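Local coordinates for protein cytochrome P450 (Rhodococcus erythropolis, PDB 3WEC) that hydroxylates the quinoline nitrogen of an aurachin RE intermediate at its heme iron, the step that confers antibiotic activity on these alkaloids, at residues Asp147-Glu151 against Val152-Phe156; Val160-Ile164 against Leu165-Asp169; Ile262-Met265 against Leu266-Phe269; Ser364-Ala367 against Asn368-Gln372; Phe374-Glu377 against Leu378-Tyr382. All coordinates share one frame; numbering follows the deposited sequence.

Contact 1. Residues Asp147-Glu151 against Val152-Phe156; sequences DAVSE and VAEPF
Ala148 to Glu151 lie against Val152 to Pro155 in the opening turns of a short helix, with Asp147 as its N-cap. Carboxylates suit this place because the first N-H groups of a helix lack a preceding turn to supply carbonyl partners. Asp147 OD2 is gripped twice by one residue, by Ser150 N from above the carboxylate plane and by Ser150 OG at 2.7 Å on its anti side, both from the same face; OD1 takes a weak bond from Val149 N. Ala148 O accepts from Ala153 N at 2.8 Å, five residues on, and only weakly from Val152 N, so the turn is wider than an alpha turn. Val149 O repeats this step with Glu154 N at 2.9 Å. Past that carbonyl, Glu154 runs extended and crosses the valine obliquely, its OE2 3.6 Å from Val149 CG1, before ending in a salt bridge with Lys394. Ser150 O meets Pro155 CG at 3.6 Å; the proline has no N-H to offer it. Glu151 sets CG beside its backbone N (chi1 -53°) and runs extended to the start of the turn, where OE2 accepts from Thr146 N and, at a modelled distance too short to be trusted, from Asp147 N. Carboxylate cap, pi-type turns and proline describe the irregular N-terminal part of helix E of the P450 fold, whose Ala153 and Phe156 face helix 240-271.

Contact 2. Residues Val160-Ile164 against Leu165-Asp169; sequences VLSSI and LGIPD
Ser162 and Ile167 meet across a Schellman motif, the turn that closes helix E of the P450 fold. Two bonds run back into the last helical turn: Ile167 N gives a straight one to Ser162 O at 3.1 Å, while Gly166 N reaches Ser163 O weakly at 3.3 Å. Between them the chain reverses its twist at Gly166, whose positive phi of 82° is reached with little strain when no CB is present. The closing pair of side chains follows from this backbone path. Ile167 is brought back beside the helix, and its CB sits 3.6 Å from Ser162 OG; the small serine leaves room for the branched chain beside it. Just before the glycine, Leu165 N bonds to Leu161 O at 2.9 Å, the last strong alpha bond before the cap. Leu165 keeps CG beside its own backbone N (chi1 -74°), which lays the side chain back over the carbonyl that its N-H binds.

Further out, Phe175 of the following helix, 172-182, covers Ser162, Leu165 and Ile167 together, and Tyr210 and Phe211 of helix 194-216 add to the apolar cover of Ile167. On the preceding turns Leu161 touches the heme, and Val160 and Ile164 pack on helix 364-381, so beta-branched and leucine side chains fill the buried faces while the cap turns the chain toward helix F. Leu165 CD1 comes to 3.3 Å from Leu161 O, with Leu161 CB 4.5 Å from the same methyl.

Contact 3. Residues Ile262-Met265 against Leu266-Phe269; sequences IGNM and LITF
Met265 and Phe269 lie side by side one turn apart, pointing the same way, late in helix 240-271, the long central helix of the P450 fold. The methionine leaves the helix straight, CG opposite its backbone N, and this chi1 of -177° carries CG to 3.7 Å from Phe269 CE2; the chain bends only beyond, at chi3. A flexible thioether is well suited to such a site, where it must also fit Phe374 and Leu375 of helix 364-381. Ile262 and Leu266 form a second parallel pair, Ile262 CG2 meeting Leu266 CD2 at 3.9 Å. Leu266 adopts an unusual shape, its chi2 of 2° nearly eclipsed, which swings CD2 back to 3.2 Å from Ile262 O and is either strained as modelled or a sign of uncertain fitting. Thr268 turns OG1 to the side of its own backbone N (chi1 -49°), where the hydroxyl can reach back to Asn264 O at 2.6 Å. Thr268 N bonds the same oxygen at 2.9 Å, and the two donors approach from opposite faces of the carbonyl plane. Asn264 turns toward the loop at Arg400 and Pro402: ND2 bonds to Arg400 O, while OD1 lies 3.8 Å from Ile267 CD1.

Threonine thus satisfies its buried hydroxyl within the helix, using the second acceptor capacity of one carbonyl. Asn264 is less well served: its buried OD1 has no partner in the model, so the amide's hold rests on its nitrogen.

Contact 4. Residues Ser364-Ala367 against Asn368-Gln372; sequences SALA and NSMLQ. With HEM (protoporphyrin IX containing Fe), chain B.
Met370 meets Leu366 and Ala367 in apolar contact, its side chain folding back along the turn before it. A bend at its last torsion (chi3 -70°) brings CE to 3.6 Å from Ala367 CA, and the same methyl meets Leu366 CG at 4.1 Å as the two side chains cross.

All three residues also touch the heme. Ala367 CB approaches the vinyl carbon CBB at 3.6 Å, and a small side chain suits this close approach. Leu366 CD2 reaches the other vinyl, CBC, at 3.9 Å, and Met370 CE lies as far from the methyl CMC. This is the start of helix L, which in the P450 fold follows directly on the loop carrying the axial cysteine, here Cys361. The iron is bound by Cys361 and by a water whose O is 2.5 Å from FE.

Backbone bonds tie the turns together: the N-H groups of Asn368, Ser369, Met370 and Leu371 bond to the carbonyls of Ser364, Ala365, Leu366 and Ala367.

Polar side chains bind the neighbouring loops. Asn368 folds over Ser364 O, with CG 3.1 Å from it, and OD1 bonds to Tyr354 OH; Ser364 OG makes a weak bond to Cys361 O.

Contact 5. Residues Phe374-Glu377 against Leu378-Tyr382; sequences FLRE and LSQRY
Regular alpha bonds join Phe374 to Leu378, Leu375 to Ser379, Arg376 to Gln380 and Glu377 to Arg381, and Tyr382 N still bonds to Leu378 O before the chain leaves the helix. This is the C-terminal end of helix L of the P450 fold. On its buried side Phe374 CE2 meets Leu378 CG at 3.9 Å, the two side chains crossing, and bulky apolar residues suit the place because helix 240-271 packs on the same face. Ser379 is held within the helix: its OG stands between the backbone N and the carbonyl carbon (chi1 52°) and turns back to Leu375 O at 2.9 Å. Ser379 N grips that oxygen too, at 2.8 Å, so a small polar residue can sit buried against helix 273-281.

The outer side carries long polar chains. Arg376 and Gln380 run side by side, with Arg376 CG 3.7 Å from Gln380 OE1; guanidinium and amide planes stand 77° apart, and the arginine's aliphatic stem meets the glutamine's amide.

At the end Arg381 reaches out extended. Its NH2 forms a salt bridge with Glu143, and Tyr382 OH bonds to Val139 O, which ties both to the region of helix 128-141. The arginine stem covers a face of the tyrosine ring, CG 3.6 Å above the plane over its centre, while NE makes a weak 3.4 Å bond to Tyr382 OH.

How the contacts relate
Four of the five contacts meet in one bundle of helices: contact 1 at the start of helix E, contact 3 on helix 240-271, contacts 4 and 5 in series along helix L. Phe156 of contact 1 bridges them, touching Ile262, Met370 and Phe374. Contact 2 ends the helix E that contact 1 begins and meets contact 4 through Val160 and Ile164, but has no touch with contacts 3 or 5. Contacts 2 and 3 are buried; the others each keep a solvent side. Chemistry follows place: charged capping in contact 1, a glycine turn in contact 2, backbone-bound hydroxyls in contacts 3 and 5, and heme packing in contact 4.

Contact 1. Residues Asp147-Glu151 against Val152-Phe156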
# COMPACT_ATOMS: atom_id res chain seq x y z
N ASP A 147 -6.93 -20.84 -3.82
CA ASP A 147 -6.29 -19.77 -3.07
C ASP A 147 -6.81 -18.43 -3.56
O ASP A 147 -6.60 -18.07 -4.72
CB ASP A 147 -4.77 -19.85 -3.20
CG ASP A 147 -4.06 -18.61 -2.65
OD1 ASP A 147 -4.43 -18.12 -1.57
OD2 ASP A 147 -3.12 -18.12 -3.30
N ALA A 148 -7.51 -17.72 -2.67
CA ALA A 148 -8.09 -16.43 -2.99
C ALA A 148 -7.01 -15.39 -3.10
O ALA A 148 -7.25 -14.35 -3.71
CB ALA A 148 -9.12 -16.01 -1.95
N VAL A 149 -5.83 -15.63 -2.50
CA VAL A 149 -4.76 -14.65 -2.70
C VAL A 149 -4.23 -14.62 -4.13
O VAL A 149 -4.27 -13.55 -4.78
CB VAL A 149 -3.61 -14.66 -1.65
CG1 VAL A 149 -2.63 -13.54 -1.96
CG2 VAL A 149 -4.15 -14.47 -0.23
N SER A 150 -3.78 -15.75 -4.64
CA SER A 150 -3.15 -15.78 -5.96
C SER A 150 -4.12 -15.85 -7.14
O SER A 150 -3.73 -15.57 -8.28
CB SER A 150 -2.11 -16.89 -6.07
OG SER A 150 -2.72 -18.19 -6.00
N GLU A 151 -5.37 -16.25 -6.89
CA GLU A 151 -6.33 -16.40 -7.98
C GLU A 151 -7.32 -15.25 -8.06
O GLU A 151 -7.97 -15.04 -9.10
CB GLU A 151 -7.06 -17.76 -7.89
CG GLU A 151 -6.10 -18.94 -7.81
CD GLU A 151 -6.78 -20.23 -7.40
OE1 GLU A 151 -7.59 -20.77 -8.19
OE2 GLU A 151 -6.49 -20.74 -6.30
N VAL A 152 -7.41 -14.46 -7.00
CA VAL A 152 -8.44 -13.45 -6.96
C VAL A 152 -7.97 -12.09 -6.50
O VAL A 152 -8.25 -11.08 -7.13
CB VAL A 152 -9.56 -13.86 -6.00
CG1 VAL A 152 -10.67 -12.82 -6.03
CG2 VAL A 152 -10.07 -15.26 -6.34
N ALA A 153 -7.32 -12.04 -5.35
CA ALA A 153 -6.90 -10.73 -4.89
C ALA A 153 -5.77 -10.20 -5.76
O ALA A 153 -5.76 -9.01 -6.11
CB ALA A 153 -6.49 -10.74 -3.43
N GLU A 154 -4.80 -11.04 -6.12
CA GLU A 154 -3.62 -10.45 -6.76
C GLU A 154 -3.89 -10.03 -8.24
O GLU A 154 -3.38 -8.97 -8.68
CB GLU A 154 -2.36 -11.32 -6.60
CG GLU A 154 -1.71 -11.24 -5.21
CD GLU A 154 -0.62 -12.28 -5.01
OE1 GLU A 154 -0.49 -13.17 -5.86
OE2 GLU A 154 0.08 -12.22 -3.97
N PRO A 155 -4.69 -10.82 -9.00
CA PRO A 155 -4.93 -10.42 -10.38
C PRO A 155 -5.83 -9.19 -10.56
O PRO A 155 -5.73 -8.51 -11.60
CB PRO A 155 -5.56 -11.67 -11.02
CG PRO A 155 -5.02 -12.80 -10.18
CD PRO A 155 -5.07 -12.23 -8.79
N PHE A 156 -6.66 -8.88 -9.57
CA PHE A 156 -7.61 -7.78 -9.72
C PHE A 156 -6.87 -6.41 -9.94
O PHE A 156 -7.01 -5.78 -10.99
CB PHE A 156 -8.69 -7.86 -8.59
CG PHE A 156 -9.57 -6.66 -8.48
CD1 PHE A 156 -10.11 -6.05 -9.61
CD2 PHE A 156 -9.84 -6.10 -7.23
CE1 PHE A 156 -10.91 -4.92 -9.51
CE2 PHE A 156 -10.64 -4.99 -7.11
CZ PHE A 156 -11.18 -4.39 -8.25

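Contact 2. Residues Val160-Ile164 against Leu165-Asp169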
# COMPACT_ATOMS: atom_id res chain seq x y z
N VAL A 160 -6.48 -4.07 -13.42
CA VAL A 160 -6.89 -2.65 -13.43
C VAL A 160 -5.77 -1.69 -13.86
O VAL A 160 -5.99 -0.76 -14.69
CB VAL A 160 -7.45 -2.19 -12.06
CG1 VAL A 160 -7.75 -0.71 -12.09
CG2 VAL A 160 -8.74 -2.95 -11.70
N LEU A 161 -4.58 -1.91 -13.30
CA LEU A 161 -3.44 -1.09 -13.59
C LEU A 161 -2.96 -1.24 -15.02
O LEU A 161 -2.61 -0.24 -15.67
CB LEU A 161 -2.32 -1.39 -12.58
CG LEU A 161 -2.68 -0.95 -11.15
CD1 LEU A 161 -1.71 -1.50 -10.12
CD2 LEU A 161 -2.71 0.57 -11.08
N SER A 162 -2.99 -2.48 -15.53
CA SER A 162 -2.72 -2.72 -16.95
C SER A 162 -3.59 -1.83 -17.83
O SER A 162 -3.14 -1.34 -18.85
CB SER A 162 -2.99 -4.17 -17.33
OG SER A 162 -2.22 -4.52 -18.46
N SER A 163 -4.83 -1.62 -17.41
CA SER A 163 -5.80 -0.83 -18.19
C SER A 163 -5.60 0.68 -17.97
O SER A 163 -5.54 1.41 -18.94
CB SER A 163 -7.24 -1.27 -17.87
OG SER A 163 -8.18 -0.34 -18.36
N ILE A 164 -5.46 1.13 -16.71
CA ILE A 164 -5.05 2.52 -16.40
C ILE A 164 -3.79 2.99 -17.21
O ILE A 164 -3.76 4.10 -17.73
CB ILE A 164 -4.78 2.76 -14.88
CG1 ILE A 164 -5.94 2.29 -13.97
CG2 ILE A 164 -4.49 4.23 -14.59
CD1 ILE A 164 -7.17 3.19 -13.94
N LEU A 165 -2.77 2.14 -17.29
CA LEU A 165 -1.48 2.47 -17.94
C LEU A 165 -1.49 2.48 -19.49
O LEU A 165 -0.64 3.12 -20.12
CB LEU A 165 -0.41 1.50 -17.47
CG LEU A 165 0.19 1.58 -16.07
CD1 LEU A 165 0.63 0.19 -15.58
CD2 LEU A 165 1.38 2.49 -16.10
N GLY A 166 -2.43 1.74 -20.09
CA GLY A 166 -2.56 1.68 -21.54
C GLY A 166 -1.55 0.68 -22.05
O GLY A 166 -0.89 0.92 -23.07
N ILE A 167 -1.40 -0.43 -21.31
CA ILE A 167 -0.53 -1.52 -21.80
C ILE A 167 -1.23 -2.20 -23.00
O ILE A 167 -2.37 -2.65 -22.89
CB ILE A 167 -0.20 -2.53 -20.69
CG1 ILE A 167 0.44 -1.85 -19.46
CG2 ILE A 167 0.67 -3.66 -21.21
CD1 ILE A 167 1.78 -1.17 -19.67
N PRO A 168 -0.53 -2.26 -24.14
CA PRO A 168 -1.06 -2.84 -25.39
C PRO A 168 -1.37 -4.32 -25.18
O PRO A 168 -0.71 -4.98 -24.37
CB PRO A 168 0.10 -2.69 -26.38
CG PRO A 168 1.00 -1.65 -25.79
CD PRO A 168 0.83 -1.71 -24.31
N ASP A 169 -2.38 -4.82 -25.88
CA ASP A 169 -2.83 -6.22 -25.76
C ASP A 169 -1.69 -7.25 -25.72
O ASP A 169 -1.69 -8.15 -24.87
CB ASP A 169 -3.83 -6.55 -26.89
CG ASP A 169 -5.25 -6.03 -26.61
OD1 ASP A 169 -5.41 -5.02 -25.87
OD2 ASP A 169 -6.21 -6.62 -27.14

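Contact 3. Residues Ile262-Met265 against Leu266-Phe269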
# COMPACT_ATOMS: atom_id res chain seq x y z
N ILE A 262 -7.98 -6.85 -0.15
CA ILE A 262 -8.98 -7.80 -0.58
C ILE A 262 -8.93 -9.02 0.36
O ILE A 262 -9.99 -9.51 0.80
CB ILE A 262 -8.66 -8.33 -2.01
CG1 ILE A 262 -8.55 -7.20 -3.01
CG2 ILE A 262 -9.66 -9.42 -2.45
CD1 ILE A 262 -9.68 -7.12 -3.99
N GLY A 263 -7.72 -9.52 0.65
CA GLY A 263 -7.57 -10.68 1.55
C GLY A 263 -8.06 -10.41 2.97
O GLY A 263 -8.86 -11.17 3.51
N ASN A 264 -7.59 -9.31 3.54
CA ASN A 264 -8.02 -8.81 4.85
C ASN A 264 -9.52 -8.51 4.91
O ASN A 264 -10.13 -8.75 5.92
CB ASN A 264 -7.22 -7.53 5.18
CG ASN A 264 -5.79 -7.82 5.58
OD1 ASN A 264 -5.39 -8.99 5.86
ND2 ASN A 264 -5.01 -6.77 5.63
N MET A 265 -10.11 -7.98 3.83
CA MET A 265 -11.56 -7.73 3.78
C MET A 265 -12.31 -9.02 3.97
O MET A 265 -13.23 -9.12 4.80
CB MET A 265 -11.97 -7.10 2.44
CG MET A 265 -13.45 -6.76 2.39
SD MET A 265 -13.92 -6.07 0.81
CE MET A 265 -13.43 -4.37 1.01
N LEU A 266 -11.88 -10.02 3.20
CA LEU A 266 -12.38 -11.39 3.28
C LEU A 266 -12.32 -12.01 4.70
O LEU A 266 -13.34 -12.41 5.27
CB LEU A 266 -11.62 -12.23 2.24
CG LEU A 266 -12.24 -12.51 0.86
CD1 LEU A 266 -13.60 -11.86 0.59
CD2 LEU A 266 -11.28 -12.28 -0.28
N ILE A 267 -11.12 -12.04 5.28
CA ILE A 267 -10.88 -12.49 6.65
C ILE A 267 -11.82 -11.77 7.62
O ILE A 267 -12.36 -12.39 8.50
CB ILE A 267 -9.41 -12.23 7.08
CG1 ILE A 267 -8.43 -12.93 6.12
CG2 ILE A 267 -9.16 -12.62 8.54
CD1 ILE A 267 -7.00 -12.46 6.19
N THR A 268 -11.97 -10.45 7.46
CA THR A 268 -12.80 -9.64 8.39
C THR A 268 -14.32 -9.91 8.29
O THR A 268 -15.01 -10.02 9.30
CB THR A 268 -12.47 -8.15 8.21
OG1 THR A 268 -11.06 -7.97 8.25
CG2 THR A 268 -13.10 -7.28 9.29
N PHE A 269 -14.87 -10.02 7.08
CA PHE A 269 -16.28 -10.42 6.98
C PHE A 269 -16.55 -11.90 7.35
O PHE A 269 -17.68 -12.25 7.67
CB PHE A 269 -16.87 -10.06 5.61
CG PHE A 269 -17.08 -8.58 5.41
CD1 PHE A 269 -17.86 -7.85 6.30
CD2 PHE A 269 -16.52 -7.92 4.34
CE1 PHE A 269 -18.07 -6.49 6.13
CE2 PHE A 269 -16.71 -6.55 4.16
CZ PHE A 269 -17.49 -5.84 5.05

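Contact 4. Residues Ser364-Ala367 against Asn368-Gln372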
# COMPACT_ATOMS: atom_id res chain seq x y z
N SER A 364 -5.52 6.82 -3.92
CA SER A 364 -6.57 6.47 -2.97
C SER A 364 -8.03 6.51 -3.47
O SER A 364 -8.85 5.73 -2.95
CB SER A 364 -6.49 7.33 -1.73
OG SER A 364 -6.81 8.65 -2.07
N ALA A 365 -8.38 7.41 -4.41
CA ALA A 365 -9.69 7.34 -5.09
C ALA A 365 -9.85 6.07 -5.92
O ALA A 365 -10.97 5.58 -6.03
CB ALA A 365 -9.92 8.56 -5.98
N LEU A 366 -8.74 5.56 -6.50
CA LEU A 366 -8.75 4.39 -7.36
C LEU A 366 -8.81 3.12 -6.53
O LEU A 366 -9.61 2.26 -6.80
CB LEU A 366 -7.48 4.33 -8.25
CG LEU A 366 -7.27 3.08 -9.16
CD1 LEU A 366 -8.43 2.88 -10.14
CD2 LEU A 366 -6.00 3.31 -9.94
N ALA A 367 -7.93 2.99 -5.55
CA ALA A 367 -8.04 1.91 -4.58
C ALA A 367 -9.46 1.82 -3.98
O ALA A 367 -10.00 0.75 -3.86
CB ALA A 367 -6.96 2.03 -3.49
N ASN A 368 -10.03 2.95 -3.59
CA ASN A 368 -11.41 3.01 -3.05
C ASN A 368 -12.45 2.54 -4.04
O ASN A 368 -13.34 1.76 -3.68
CB ASN A 368 -11.79 4.46 -2.64
CG ASN A 368 -11.31 4.82 -1.24
OD1 ASN A 368 -10.79 3.99 -0.53
ND2 ASN A 368 -11.52 6.07 -0.83
N SER A 369 -12.35 3.03 -5.28
CA SER A 369 -13.21 2.55 -6.36
C SER A 369 -13.11 1.04 -6.52
O SER A 369 -14.15 0.35 -6.54
CB SER A 369 -12.86 3.19 -7.69
OG SER A 369 -13.65 2.57 -8.70
N MET A 370 -11.88 0.53 -6.66
CA MET A 370 -11.66 -0.92 -6.79
C MET A 370 -12.31 -1.70 -5.65
O MET A 370 -12.97 -2.71 -5.88
CB MET A 370 -10.14 -1.28 -6.79
CG MET A 370 -9.44 -1.07 -8.14
SD MET A 370 -7.75 -1.66 -8.18
CE MET A 370 -6.95 -0.46 -7.10
N LEU A 371 -12.09 -1.23 -4.43
CA LEU A 371 -12.46 -1.92 -3.23
C LEU A 371 -13.97 -1.89 -3.07
O LEU A 371 -14.55 -2.89 -2.67
CB LEU A 371 -11.73 -1.31 -2.01
CG LEU A 371 -10.24 -1.70 -1.88
CD1 LEU A 371 -9.55 -0.90 -0.79
CD2 LEU A 371 -10.05 -3.19 -1.65
N GLN A 372 -14.58 -0.76 -3.43
CA GLN A 372 -16.05 -0.56 -3.41
C GLN A 372 -16.80 -1.39 -4.40
O GLN A 372 -17.84 -1.96 -4.04
CB GLN A 372 -16.42 0.89 -3.66
CG GLN A 372 -15.98 1.77 -2.51
CD GLN A 372 -16.09 3.23 -2.83
OE1 GLN A 372 -16.52 3.60 -3.92
NE2 GLN A 372 -15.71 4.07 -1.87
CHA HEM B . 1.63 6.58 -0.99
CHB HEM B . -1.47 3.46 1.33
CHC HEM B . -3.37 2.12 -2.99
CHD HEM B . -0.09 5.15 -5.33
C1A HEM B . 0.92 5.76 -0.03
C2A HEM B . 1.32 5.74 1.41
C3A HEM B . 0.40 4.84 2.06
C4A HEM B . -0.44 4.37 0.96
CMA HEM B . 0.35 4.45 3.55
CAA HEM B . 2.40 6.50 2.20
CBA HEM B . 1.70 7.81 2.59
CGA HEM B . 2.52 8.62 3.61
O1A HEM B . 3.78 8.48 3.71
O2A HEM B . 1.91 9.47 4.32
C1B HEM B . -2.26 2.81 0.30
C2B HEM B . -3.36 1.94 0.71
C3B HEM B . -3.87 1.55 -0.57
C4B HEM B . -3.04 2.22 -1.56
CMB HEM B . -3.83 1.50 2.07
CAB HEM B . -5.02 0.63 -0.73
CBB HEM B . -4.96 -0.33 -1.62
C1C HEM B . -2.67 2.87 -4.01
C2C HEM B . -2.87 2.62 -5.44
C3C HEM B . -1.88 3.51 -6.09
C4C HEM B . -1.16 4.21 -5.05
CMC HEM B . -3.86 1.65 -6.02
CAC HEM B . -1.58 3.68 -7.55
CBC HEM B . -2.36 3.21 -8.49
C1D HEM B . 0.76 5.79 -4.31
C2D HEM B . 1.71 6.83 -4.69
C3D HEM B . 2.26 7.27 -3.39
C4D HEM B . 1.48 6.47 -2.43
CMD HEM B . 2.10 7.25 -6.09
CAD HEM B . 3.33 8.29 -3.13
CBD HEM B . 2.60 9.61 -2.79
CGD HEM B . 3.54 10.74 -2.53
O1D HEM B . 3.16 11.89 -2.91
O2D HEM B . 4.65 10.51 -1.95
NA HEM B . -0.27 4.98 -0.35
NB HEM B . -2.09 3.04 -1.04
NC HEM B . -1.69 3.87 -3.76
ND HEM B . 0.57 5.62 -2.97
FE HEM B . -0.75 4.23 -2.12
O HOH W 1 0.63 2.17 -1.95

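Contact 5. Residues Phe374-Glu377 against Leu378-Tyr382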
# COMPACT_ATOMS: atom_id res chain seq x y z
N PHE A 374 -15.60 -4.06 -5.63
CA PHE A 374 -15.36 -5.45 -5.24
C PHE A 374 -16.35 -5.88 -4.17
O PHE A 374 -16.91 -6.97 -4.28
CB PHE A 374 -13.94 -5.67 -4.75
CG PHE A 374 -13.68 -7.10 -4.31
CD1 PHE A 374 -13.24 -8.04 -5.22
CD2 PHE A 374 -13.84 -7.48 -2.99
CE1 PHE A 374 -12.98 -9.34 -4.84
CE2 PHE A 374 -13.55 -8.78 -2.59
CZ PHE A 374 -13.16 -9.72 -3.52
N LEU A 375 -16.52 -5.05 -3.14
CA LEU A 375 -17.41 -5.35 -2.04
C LEU A 375 -18.89 -5.43 -2.53
O LEU A 375 -19.62 -6.35 -2.15
CB LEU A 375 -17.22 -4.31 -0.93
CG LEU A 375 -17.61 -4.60 0.53
CD1 LEU A 375 -18.12 -3.35 1.21
CD2 LEU A 375 -18.58 -5.75 0.71
N ARG A 376 -19.29 -4.48 -3.39
CA ARG A 376 -20.63 -4.40 -3.97
C ARG A 376 -21.00 -5.68 -4.75
O ARG A 376 -22.12 -6.17 -4.62
CB ARG A 376 -20.81 -3.19 -4.89
CG ARG A 376 -22.20 -3.19 -5.54
CD ARG A 376 -22.55 -1.95 -6.37
NE ARG A 376 -22.49 -0.73 -5.59
CZ ARG A 376 -21.43 0.08 -5.52
NH1 ARG A 376 -20.33 -0.18 -6.22
NH2 ARG A 376 -21.49 1.16 -4.76
N GLU A 377 -20.06 -6.17 -5.56
CA GLU A 377 -20.28 -7.42 -6.29
C GLU A 377 -20.33 -8.59 -5.30
O GLU A 377 -21.19 -9.47 -5.39
CB GLU A 377 -19.16 -7.63 -7.32
CG GLU A 377 -19.18 -6.69 -8.52
CD GLU A 377 -20.48 -6.77 -9.33
OE1 GLU A 377 -21.07 -5.69 -9.55
OE2 GLU A 377 -20.90 -7.91 -9.70
N LEU A 378 -19.40 -8.57 -4.35
CA LEU A 378 -19.28 -9.55 -3.30
C LEU A 378 -20.58 -9.76 -2.52
O LEU A 378 -21.02 -10.89 -2.33
CB LEU A 378 -18.23 -9.08 -2.31
CG LEU A 378 -17.14 -10.02 -1.75
CD1 LEU A 378 -17.00 -9.83 -0.24
CD2 LEU A 378 -17.27 -11.49 -2.12
N SER A 379 -21.13 -8.67 -2.03
CA SER A 379 -22.30 -8.69 -1.16
C SER A 379 -23.55 -8.96 -1.95
O SER A 379 -24.48 -9.53 -1.42
CB SER A 379 -22.44 -7.36 -0.43
OG SER A 379 -22.41 -6.28 -1.36
N GLN A 380 -23.57 -8.54 -3.21
CA GLN A 380 -24.71 -8.81 -4.10
C GLN A 380 -24.73 -10.28 -4.52
O GLN A 380 -25.77 -10.89 -4.55
CB GLN A 380 -24.71 -7.87 -5.31
CG GLN A 380 -25.00 -6.41 -4.97
CD GLN A 380 -25.12 -5.50 -6.21
OE1 GLN A 380 -24.37 -5.64 -7.19
NE2 GLN A 380 -26.05 -4.55 -6.15
N ARG A 381 -23.56 -10.85 -4.79
CA ARG A 381 -23.43 -12.25 -5.19
C ARG A 381 -23.57 -13.31 -4.05
O ARG A 381 -24.12 -14.39 -4.27
CB ARG A 381 -22.08 -12.43 -5.90
CG ARG A 381 -21.97 -13.77 -6.59
CD ARG A 381 -20.88 -13.86 -7.65
NE ARG A 381 -21.11 -15.14 -8.31
CZ ARG A 381 -21.97 -15.31 -9.32
NH1 ARG A 381 -22.59 -14.27 -9.87
NH2 ARG A 381 -22.16 -16.52 -9.81
N TYR A 382 -23.07 -13.00 -2.86
CA TYR A 382 -22.91 -14.01 -1.80
C TYR A 382 -23.61 -13.64 -0.50
O TYR A 382 -23.60 -12.48 -0.08
CB TYR A 382 -21.40 -14.32 -1.54
CG TYR A 382 -20.63 -14.80 -2.77
CD1 TYR A 382 -21.01 -15.97 -3.42
CD2 TYR A 382 -19.54 -14.09 -3.29
CE1 TYR A 382 -20.35 -16.43 -4.55
CE2 TYR A 382 -18.85 -14.53 -4.43
CZ TYR A 382 -19.28 -15.71 -5.05
OH TYR A 382 -18.67 -16.22 -6.16